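Local atomic coordinates of glycoside Hydrolase (Bacteroides uniformis, PDB entry 5T9X), a protein that probably hydrolyses agarose or related red-algal galactans as a glycoside hydrolase of family 16, within an agarose-degrading pathway of a human gut bacterium. Residues F48-E51 with W52-F55; T245-N249 with D250-V254; W258-P261 with F262-E265; S101-A104 with P105-W108. All blocks are in the same frame, centred on the assembly; numbering follows the deposited sequence.

Interaction 1 of 4, residues F48-E51 with W52-F55; sequences FEYE and WDKF. With NA (sodium ion), chain D.
One carboxylate oxygen, D53 OD2, is gripped by two successive backbone amides. E49 N reaches it at 2.8 Å on its anti lone pair, while Y50 N approaches OD2 at 3.0 Å from well above the carboxylate plane, 51° out of it. In the other direction, D53 N donates to Y50 O at 3.0 Å, closing the turn through E51 and W52.

F48 lays one ring face over the peptide that joins D53 to K54, its CE1 3.7 Å from D53 O and its CE2 equally close to K54 CA. Y50 and W52 point the same way with planes 19° apart, but the rings barely overlap; the real contact is a CH-pi one, with Y50 CB 3.7 Å from the centroid of the five-membered ring of W52. The other neighbours of W52 include L69 and, edge-to-face, W333, which tie the turn to strands 65-69 and 329-341.

E51 CG lies anti to the carbonyl carbon and the chain runs on extended (chi2 -174°), carrying the carboxylate out to the sodium ion, which both oxygens bind, OE1 at 2.7 Å. N77 OD1, D332 OD1 and the backbone oxygens of D75 and G118 also bind it. The bonds of D53 brace the turn that carries E51, consistent with a defined position for this bidentate ligand, and the carboxylates of E51 and D332 bring negative charge to the cation.

Interaction 2 of 4, residues T245-N249 with D250-V254; sequences TIWRN and DFHRV
The 3-10 turn 247-249 precedes strand 252-260 by a short link, and across this junction W247 directs an edge at the ring of H252. It is a T-shaped stack: the six-membered ring of W247 and the imidazole have planes 78° apart and centroids 4.7 Å apart. The touching rim is the CE3-CZ3 side of the indole, with W247 CE3 over the centre of the imidazole face and 3.6 Å from H252 CG. In H252, CG stands anti to the carbonyl carbon (chi1 -70°), which carries the ring back from the strand toward the turn. The methyl CG2 of T245 approaches obliquely, 4.0 Å from H252 CE1.

Both imidazole nitrogens have polar partners. ND1 bonds to the carboxylate of D269, and a water lying in the ring plane joins H252 NE2 (3.2 Å) to I246 O (2.6 Å), to which it donates. Both nitrogens are thus engaged while the indole edge packs on one face.

In the fold, this is the entry to a strand of the antiparallel sheet, where H252 pairs through its backbone with A168 of strand 162-169. Upstream, the turn is built by N249 N donating to I246 O at 3.1 Å; the next bond, D250 N to W247 O, is weak at 3.4 Å. D250 then uses the anti lone pair of its OD1 to accept F251 N at 2.8 Å, while R248 leads away to a salt bridge with D199.

Interaction 3 of 4, residues W258-P261 with F262-E265; sequences WKDP and FNLE
D260 and N263 lie side by side and point the same way from their strands, with carboxylate and amide planes turned 78° against each other. This crossed setting brings N263 ND2 astride the carboxylate: it donates to D260 OD1 and to D260 OD2, each at 3.2 Å, on the syn side of both oxygens and 17° out of their plane. OD1 also takes F262 N at 2.8 Å, nearly along its C-O axis, which makes an Asx turn. The D260 group can bend back over the loop because chi1 of 65° sets CG between the backbone N and the carbonyl carbon. The amide's other end, N263 OD1, bonds to S277 OG.

W258 and L264 form the second pair, also side by side but on the other side of the sheet. Here contact is purely apolar, L264 CD2 standing 3.7 Å from W258 CD1 in an oblique approach; both side chains also touch I190 of the facing sheet. At the loop itself, F262 turns one ring face over P261 O.

An extra residue, K259, lets W258 and D260 lie on opposite faces although they are two apart. N263 N donates to D260 O at 3.2 Å, whereas N263 O receives K259 N at 2.9 Å rather than the amide of D260. K259 and D260 both face N263, so the arrangement is a classic beta bulge beside a type I turn, closing the hairpin of strands 252-260 and 263-268.

Interaction 4 of 4, residues S101-A104 with P105-W108; sequences SGPA and PTIW
S101 and W108 close a tight reversal of the chain whose far end is a cis-proline turn: the peptide between A104 and P105 is cis, and the bond from T106 N to P103 O makes residues 103-106 a type VI beta turn. The two halves run 161° apart in direction, and the second becomes strand 106-108, parallel to strand 140-154.

Two backbone hydrogen bonds hold the reversal. W108 N meets S101 O at 2.9 Å, and T106 N reaches P103 O at the same length. A weaker CA-H...O contact places I107 CA 3.4 Å from S101 O, so that carbonyl is approached by two neighbouring residues of the strand.

Nonpolar contacts gather on one face of the W108 indole. W108 CG, anti to its carbonyl carbon (chi1 -70°), lays the indole back over G102. G102 CA makes a CH-pi contact, 3.6 Å from the centroid of the six-membered ring, and T106 CG2 lies over the same face. P103 CD touches W108 CZ2 obliquely at 4.1 Å, and the P103 and T106 side chains pass at a slant, P103 CD 3.9 Å from T106 CB.

Outside the loop, the polar ends are tied to the C-terminal end of strand 298-304 and just beyond it: T106 OG1 bonds to D305 O, and W108 NE1, on the rim of the indole, bonds to the carbonyl oxygen of M303.

How the interactions relate
Interactions 1 and 2 lie at the surface, interaction 3 is partly buried and interaction 4 is buried. The first two touch through F55, whose ring packs on the guanidinium of R253. Interactions 2 and 3 sit at opposite ends of strand 252-260, their centres about 24 Å apart, one at its entry and the other in the hairpin that leaves it. Interaction 4 belongs to the other sheet, about 36 Å from interaction 1 between centres. Chemistry follows position: carboxylates organise the turns in 1 and 3, a histidine and water serve 2, and buried 4 relies on backbone bonds and an indole face. Interaction 1 alone holds a sodium ligand.

Interaction 1 of 4, residues F48-E51 with W52-F55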
# COMPACT_ATOMS: atom_id res chain seq x y z
N PHE A 48 -6.43 -27.48 3.18
CA PHE A 48 -5.59 -26.29 2.96
C PHE A 48 -4.65 -26.53 1.78
O PHE A 48 -3.99 -27.56 1.74
CB PHE A 48 -4.74 -25.99 4.22
CG PHE A 48 -5.52 -25.52 5.42
CD1 PHE A 48 -6.94 -25.48 5.43
CD2 PHE A 48 -4.85 -25.13 6.55
CE1 PHE A 48 -7.64 -25.05 6.54
CE2 PHE A 48 -5.54 -24.69 7.67
CZ PHE A 48 -6.94 -24.66 7.66
N GLU A 49 -4.61 -25.60 0.83
CA GLU A 49 -3.63 -25.62 -0.29
C GLU A 49 -2.51 -24.58 -0.16
O GLU A 49 -1.39 -24.85 -0.60
CB GLU A 49 -4.33 -25.47 -1.64
CG GLU A 49 -5.39 -26.53 -1.88
CD GLU A 49 -5.91 -26.57 -3.32
OE1 GLU A 49 -5.39 -25.84 -4.19
OE2 GLU A 49 -6.84 -27.36 -3.57
N TYR A 50 -2.81 -23.42 0.42
CA TYR A 50 -1.81 -22.35 0.54
C TYR A 50 -1.58 -21.94 1.99
O TYR A 50 -2.42 -22.17 2.85
CB TYR A 50 -2.27 -21.15 -0.31
CG TYR A 50 -2.59 -21.48 -1.77
CD1 TYR A 50 -1.58 -21.43 -2.74
CD2 TYR A 50 -3.88 -21.83 -2.18
CE1 TYR A 50 -1.85 -21.72 -4.07
CE2 TYR A 50 -4.15 -22.13 -3.51
CZ TYR A 50 -3.12 -22.07 -4.45
OH TYR A 50 -3.34 -22.36 -5.80
N GLU A 51 -0.41 -21.34 2.26
CA GLU A 51 -0.06 -20.65 3.53
C GLU A 51 -1.28 -20.02 4.18
O GLU A 51 -1.56 -20.21 5.37
CB GLU A 51 0.91 -19.48 3.25
CG GLU A 51 2.39 -19.82 3.18
CD GLU A 51 3.29 -18.59 3.05
OE1 GLU A 51 2.84 -17.52 2.59
OE2 GLU A 51 4.50 -18.67 3.37
N TRP A 52 -2.00 -19.24 3.35
CA TRP A 52 -3.11 -18.40 3.80
C TRP A 52 -4.45 -19.07 4.12
O TRP A 52 -5.36 -18.40 4.64
CB TRP A 52 -3.36 -17.27 2.80
CG TRP A 52 -3.69 -17.68 1.42
CD1 TRP A 52 -4.77 -18.36 1.00
CD2 TRP A 52 -2.94 -17.35 0.26
NE1 TRP A 52 -4.73 -18.50 -0.36
CE2 TRP A 52 -3.61 -17.89 -0.83
CE3 TRP A 52 -1.76 -16.66 0.05
CZ2 TRP A 52 -3.14 -17.76 -2.12
CZ3 TRP A 52 -1.29 -16.54 -1.24
CH2 TRP A 52 -1.98 -17.09 -2.31
N ASP A 53 -4.60 -20.35 3.80
CA ASP A 53 -5.87 -21.02 4.01
C ASP A 53 -6.21 -21.21 5.49
O ASP A 53 -7.36 -21.40 5.82
CB ASP A 53 -5.92 -22.34 3.23
CG ASP A 53 -6.18 -22.14 1.72
OD1 ASP A 53 -6.84 -21.14 1.34
OD2 ASP A 53 -5.76 -23.01 0.92
N LYS A 54 -5.24 -21.10 6.38
CA LYS A 54 -5.61 -20.96 7.79
C LYS A 54 -6.53 -19.78 8.11
O LYS A 54 -7.13 -19.76 9.19
CB LYS A 54 -4.40 -20.91 8.71
CG LYS A 54 -3.42 -19.78 8.50
CD LYS A 54 -2.54 -19.61 9.76
CE LYS A 54 -1.07 -19.39 9.43
NZ LYS A 54 -0.23 -19.51 10.66
N PHE A 55 -6.61 -18.80 7.21
CA PHE A 55 -7.49 -17.65 7.39
C PHE A 55 -8.58 -17.64 6.35
O PHE A 55 -8.29 -17.61 5.17
CB PHE A 55 -6.72 -16.35 7.21
CG PHE A 55 -5.54 -16.16 8.14
CD1 PHE A 55 -5.72 -15.92 9.47
CD2 PHE A 55 -4.24 -16.11 7.63
CE1 PHE A 55 -4.63 -15.66 10.30
CE2 PHE A 55 -3.15 -15.88 8.45
CZ PHE A 55 -3.35 -15.63 9.79
NA NA D . 5.10 -16.24 2.06

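Interaction 2 of 4, residues T245-N249 with D250-V254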
# COMPACT_ATOMS: atom_id res chain seq x y z
N THR A 245 -2.85 -1.55 19.38
CA THR A 245 -1.88 -2.37 18.65
C THR A 245 -0.89 -1.53 17.83
O THR A 245 -1.28 -0.67 17.02
CB THR A 245 -2.58 -3.33 17.69
OG1 THR A 245 -3.51 -4.11 18.43
CG2 THR A 245 -1.59 -4.27 17.02
N ILE A 246 0.39 -1.81 18.06
CA ILE A 246 1.48 -1.24 17.32
C ILE A 246 1.76 -2.19 16.16
O ILE A 246 2.45 -3.20 16.36
CB ILE A 246 2.75 -1.11 18.21
CG1 ILE A 246 2.44 -0.39 19.56
CG2 ILE A 246 3.92 -0.45 17.46
CD1 ILE A 246 1.71 0.94 19.43
N TRP A 247 1.29 -1.82 14.96
CA TRP A 247 1.25 -2.72 13.80
C TRP A 247 2.64 -3.22 13.29
O TRP A 247 2.77 -4.35 12.85
CB TRP A 247 0.43 -2.07 12.65
CG TRP A 247 -0.95 -1.60 13.11
CD1 TRP A 247 -1.32 -0.32 13.39
CD2 TRP A 247 -2.09 -2.42 13.40
NE1 TRP A 247 -2.62 -0.28 13.82
CE2 TRP A 247 -3.12 -1.56 13.84
CE3 TRP A 247 -2.35 -3.78 13.31
CZ2 TRP A 247 -4.39 -2.02 14.20
CZ3 TRP A 247 -3.61 -4.25 13.65
CH2 TRP A 247 -4.62 -3.37 14.10
N ARG A 248 3.64 -2.35 13.34
CA ARG A 248 5.07 -2.67 13.19
C ARG A 248 5.56 -4.00 13.81
O ARG A 248 6.46 -4.66 13.29
CB ARG A 248 5.85 -1.51 13.87
CG ARG A 248 7.26 -1.83 14.34
CD ARG A 248 7.50 -1.37 15.76
NE ARG A 248 7.46 0.07 15.78
CZ ARG A 248 7.45 0.82 16.87
NH1 ARG A 248 7.46 0.30 18.09
NH2 ARG A 248 7.42 2.13 16.72
N ASN A 249 5.00 -4.36 14.95
CA ASN A 249 5.53 -5.47 15.73
C ASN A 249 5.24 -6.85 15.20
O ASN A 249 5.83 -7.80 15.66
CB ASN A 249 5.05 -5.37 17.20
CG ASN A 249 5.66 -4.18 17.93
OD1 ASN A 249 6.70 -3.64 17.55
ND2 ASN A 249 5.01 -3.77 18.99
N ASP A 250 4.32 -6.99 14.26
CA ASP A 250 4.04 -8.29 13.71
C ASP A 250 3.46 -8.21 12.29
O ASP A 250 3.24 -7.11 11.77
CB ASP A 250 3.08 -9.03 14.65
CG ASP A 250 3.44 -10.50 14.81
OD1 ASP A 250 3.71 -11.21 13.78
OD2 ASP A 250 3.45 -10.94 15.98
N PHE A 251 3.27 -9.39 11.68
CA PHE A 251 2.48 -9.55 10.46
C PHE A 251 1.00 -9.37 10.78
O PHE A 251 0.52 -9.82 11.81
CB PHE A 251 2.76 -10.89 9.78
CG PHE A 251 4.11 -10.95 9.12
CD1 PHE A 251 4.27 -10.54 7.79
CD2 PHE A 251 5.24 -11.33 9.85
CE1 PHE A 251 5.53 -10.56 7.18
CE2 PHE A 251 6.51 -11.33 9.27
CZ PHE A 251 6.65 -10.96 7.92
N HIS A 252 0.30 -8.63 9.91
CA HIS A 252 -1.16 -8.45 10.02
C HIS A 252 -1.78 -8.57 8.64
O HIS A 252 -1.15 -8.20 7.64
CB HIS A 252 -1.51 -7.09 10.64
CG HIS A 252 -1.16 -6.99 12.08
ND1 HIS A 252 -2.03 -7.38 13.08
CD2 HIS A 252 -0.04 -6.56 12.69
CE1 HIS A 252 -1.46 -7.18 14.25
NE2 HIS A 252 -0.25 -6.69 14.05
N ARG A 253 -2.99 -9.11 8.60
CA ARG A 253 -3.81 -9.08 7.42
C ARG A 253 -4.55 -7.74 7.34
O ARG A 253 -5.23 -7.36 8.27
CB ARG A 253 -4.85 -10.19 7.47
CG ARG A 253 -4.35 -11.61 7.25
CD ARG A 253 -5.53 -12.55 7.52
NE ARG A 253 -5.75 -12.64 8.96
CZ ARG A 253 -6.89 -12.95 9.57
NH1 ARG A 253 -8.00 -13.19 8.91
NH2 ARG A 253 -6.89 -13.01 10.89
N VAL A 254 -4.40 -7.05 6.22
CA VAL A 254 -5.26 -5.94 5.86
C VAL A 254 -5.76 -6.15 4.44
O VAL A 254 -4.96 -6.35 3.53
CB VAL A 254 -4.52 -4.60 5.88
CG1 VAL A 254 -5.53 -3.44 5.76
CG2 VAL A 254 -3.66 -4.49 7.13
O HOH W 1 1.67 -5.66 16.33

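Interaction 3 of 4, residues W258-P261 with F262-E265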
# COMPACT_ATOMS: atom_id res chain seq x y z
N TRP A 258 -13.58 -4.40 -2.54
CA TRP A 258 -14.04 -3.47 -3.53
C TRP A 258 -15.26 -4.12 -4.15
O TRP A 258 -15.14 -4.90 -5.09
CB TRP A 258 -12.93 -3.24 -4.56
CG TRP A 258 -13.25 -2.30 -5.64
CD1 TRP A 258 -14.32 -1.45 -5.73
CD2 TRP A 258 -12.45 -2.05 -6.79
NE1 TRP A 258 -14.25 -0.73 -6.89
CE2 TRP A 258 -13.11 -1.07 -7.55
CE3 TRP A 258 -11.25 -2.56 -7.25
CZ2 TRP A 258 -12.62 -0.62 -8.74
CZ3 TRP A 258 -10.75 -2.11 -8.43
CH2 TRP A 258 -11.43 -1.15 -9.17
N LYS A 259 -16.42 -3.77 -3.64
CA LYS A 259 -17.64 -4.49 -3.99
C LYS A 259 -18.31 -3.96 -5.27
O LYS A 259 -18.74 -4.72 -6.12
CB LYS A 259 -18.57 -4.45 -2.78
CG LYS A 259 -19.87 -5.18 -2.98
CD LYS A 259 -20.65 -5.28 -1.68
CE LYS A 259 -22.06 -5.77 -2.02
NZ LYS A 259 -22.82 -6.09 -0.80
N ASP A 260 -18.43 -2.65 -5.38
CA ASP A 260 -18.94 -1.99 -6.58
C ASP A 260 -18.38 -0.56 -6.58
O ASP A 260 -17.61 -0.22 -5.70
CB ASP A 260 -20.47 -2.10 -6.62
CG ASP A 260 -21.14 -1.36 -5.51
OD1 ASP A 260 -20.80 -0.19 -5.26
OD2 ASP A 260 -22.05 -1.95 -4.88
N PRO A 261 -18.74 0.29 -7.57
CA PRO A 261 -18.07 1.61 -7.57
C PRO A 261 -18.39 2.57 -6.43
O PRO A 261 -17.71 3.59 -6.31
CB PRO A 261 -18.50 2.22 -8.92
CG PRO A 261 -18.87 1.04 -9.77
CD PRO A 261 -19.52 0.09 -8.80
N PHE A 262 -19.40 2.26 -5.61
CA PHE A 262 -19.73 3.04 -4.43
C PHE A 262 -19.66 2.26 -3.12
O PHE A 262 -20.25 2.69 -2.15
CB PHE A 262 -21.11 3.68 -4.65
CG PHE A 262 -21.12 4.66 -5.78
CD1 PHE A 262 -20.57 5.91 -5.63
CD2 PHE A 262 -21.58 4.29 -7.05
CE1 PHE A 262 -20.52 6.81 -6.68
CE2 PHE A 262 -21.53 5.17 -8.11
CZ PHE A 262 -21.00 6.44 -7.92
N ASN A 263 -18.92 1.15 -3.07
CA ASN A 263 -18.79 0.36 -1.85
C ASN A 263 -17.43 -0.28 -1.69
O ASN A 263 -17.05 -1.16 -2.46
CB ASN A 263 -19.88 -0.70 -1.76
CG ASN A 263 -21.24 -0.11 -1.40
OD1 ASN A 263 -21.50 0.26 -0.24
ND2 ASN A 263 -22.12 0.01 -2.40
N LEU A 264 -16.70 0.21 -0.69
CA LEU A 264 -15.52 -0.43 -0.14
C LEU A 264 -15.76 -0.86 1.30
O LEU A 264 -16.49 -0.18 2.02
CB LEU A 264 -14.32 0.52 -0.14
CG LEU A 264 -14.07 1.19 -1.48
CD1 LEU A 264 -13.05 2.32 -1.35
CD2 LEU A 264 -13.66 0.17 -2.51
N GLU A 265 -15.16 -1.97 1.70
CA GLU A 265 -15.16 -2.46 3.10
C GLU A 265 -13.73 -2.86 3.40
O GLU A 265 -13.12 -3.58 2.59
CB GLU A 265 -16.10 -3.65 3.29
CG GLU A 265 -17.58 -3.27 3.38
CD GLU A 265 -18.58 -4.45 3.44
OE1 GLU A 265 -18.14 -5.63 3.44
OE2 GLU A 265 -19.82 -4.21 3.48

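Interaction 4 of 4, residues S101-A104 with P105-W108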
# COMPACT_ATOMS: atom_id res chain seq x y z
N SER A 101 10.05 8.26 -10.60
CA SER A 101 10.91 7.72 -9.56
C SER A 101 10.32 7.90 -8.18
O SER A 101 10.89 7.43 -7.18
CB SER A 101 12.31 8.30 -9.67
OG SER A 101 12.27 9.69 -9.50
N GLY A 102 9.16 8.55 -8.10
CA GLY A 102 8.40 8.63 -6.86
C GLY A 102 8.42 10.01 -6.22
O GLY A 102 9.15 10.87 -6.68
N PRO A 103 7.58 10.21 -5.18
CA PRO A 103 7.44 11.52 -4.52
C PRO A 103 8.72 11.94 -3.77
O PRO A 103 9.19 11.21 -2.90
CB PRO A 103 6.29 11.28 -3.53
CG PRO A 103 6.35 9.82 -3.21
CD PRO A 103 6.98 9.12 -4.37
N ALA A 104 9.26 13.10 -4.08
CA ALA A 104 10.57 13.49 -3.58
C ALA A 104 10.58 13.58 -2.04
O ALA A 104 9.65 14.12 -1.46
CB ALA A 104 10.98 14.82 -4.22
N PRO A 105 11.61 13.08 -1.36
CA PRO A 105 12.88 12.67 -1.93
C PRO A 105 13.05 11.17 -2.22
O PRO A 105 14.19 10.70 -2.33
CB PRO A 105 13.87 13.11 -0.84
CG PRO A 105 13.14 12.85 0.41
CD PRO A 105 11.70 13.21 0.10
N THR A 106 11.94 10.45 -2.37
CA THR A 106 11.95 9.06 -2.81
C THR A 106 12.57 8.91 -4.18
O THR A 106 12.30 9.70 -5.07
CB THR A 106 10.51 8.53 -2.88
OG1 THR A 106 9.87 8.78 -1.61
CG2 THR A 106 10.46 7.04 -3.24
N ILE A 107 13.39 7.90 -4.34
CA ILE A 107 13.93 7.52 -5.65
C ILE A 107 13.88 5.99 -5.71
O ILE A 107 14.74 5.32 -5.13
CB ILE A 107 15.39 8.00 -5.85
CG1 ILE A 107 15.51 9.52 -5.68
CG2 ILE A 107 15.92 7.57 -7.23
CD1 ILE A 107 16.96 9.96 -5.57
N TRP A 108 12.87 5.44 -6.38
CA TRP A 108 12.72 4.00 -6.48
C TRP A 108 13.85 3.40 -7.30
O TRP A 108 14.37 4.02 -8.23
CB TRP A 108 11.37 3.66 -7.08
CG TRP A 108 10.22 3.96 -6.15
CD1 TRP A 108 10.13 3.67 -4.82
CD2 TRP A 108 8.97 4.58 -6.49
NE1 TRP A 108 8.92 4.07 -4.31
CE2 TRP A 108 8.19 4.62 -5.33
CE3 TRP A 108 8.45 5.08 -7.68
CZ2 TRP A 108 6.93 5.16 -5.31
CZ3 TRP A 108 7.20 5.59 -7.67
CH2 TRP A 108 6.45 5.65 -6.49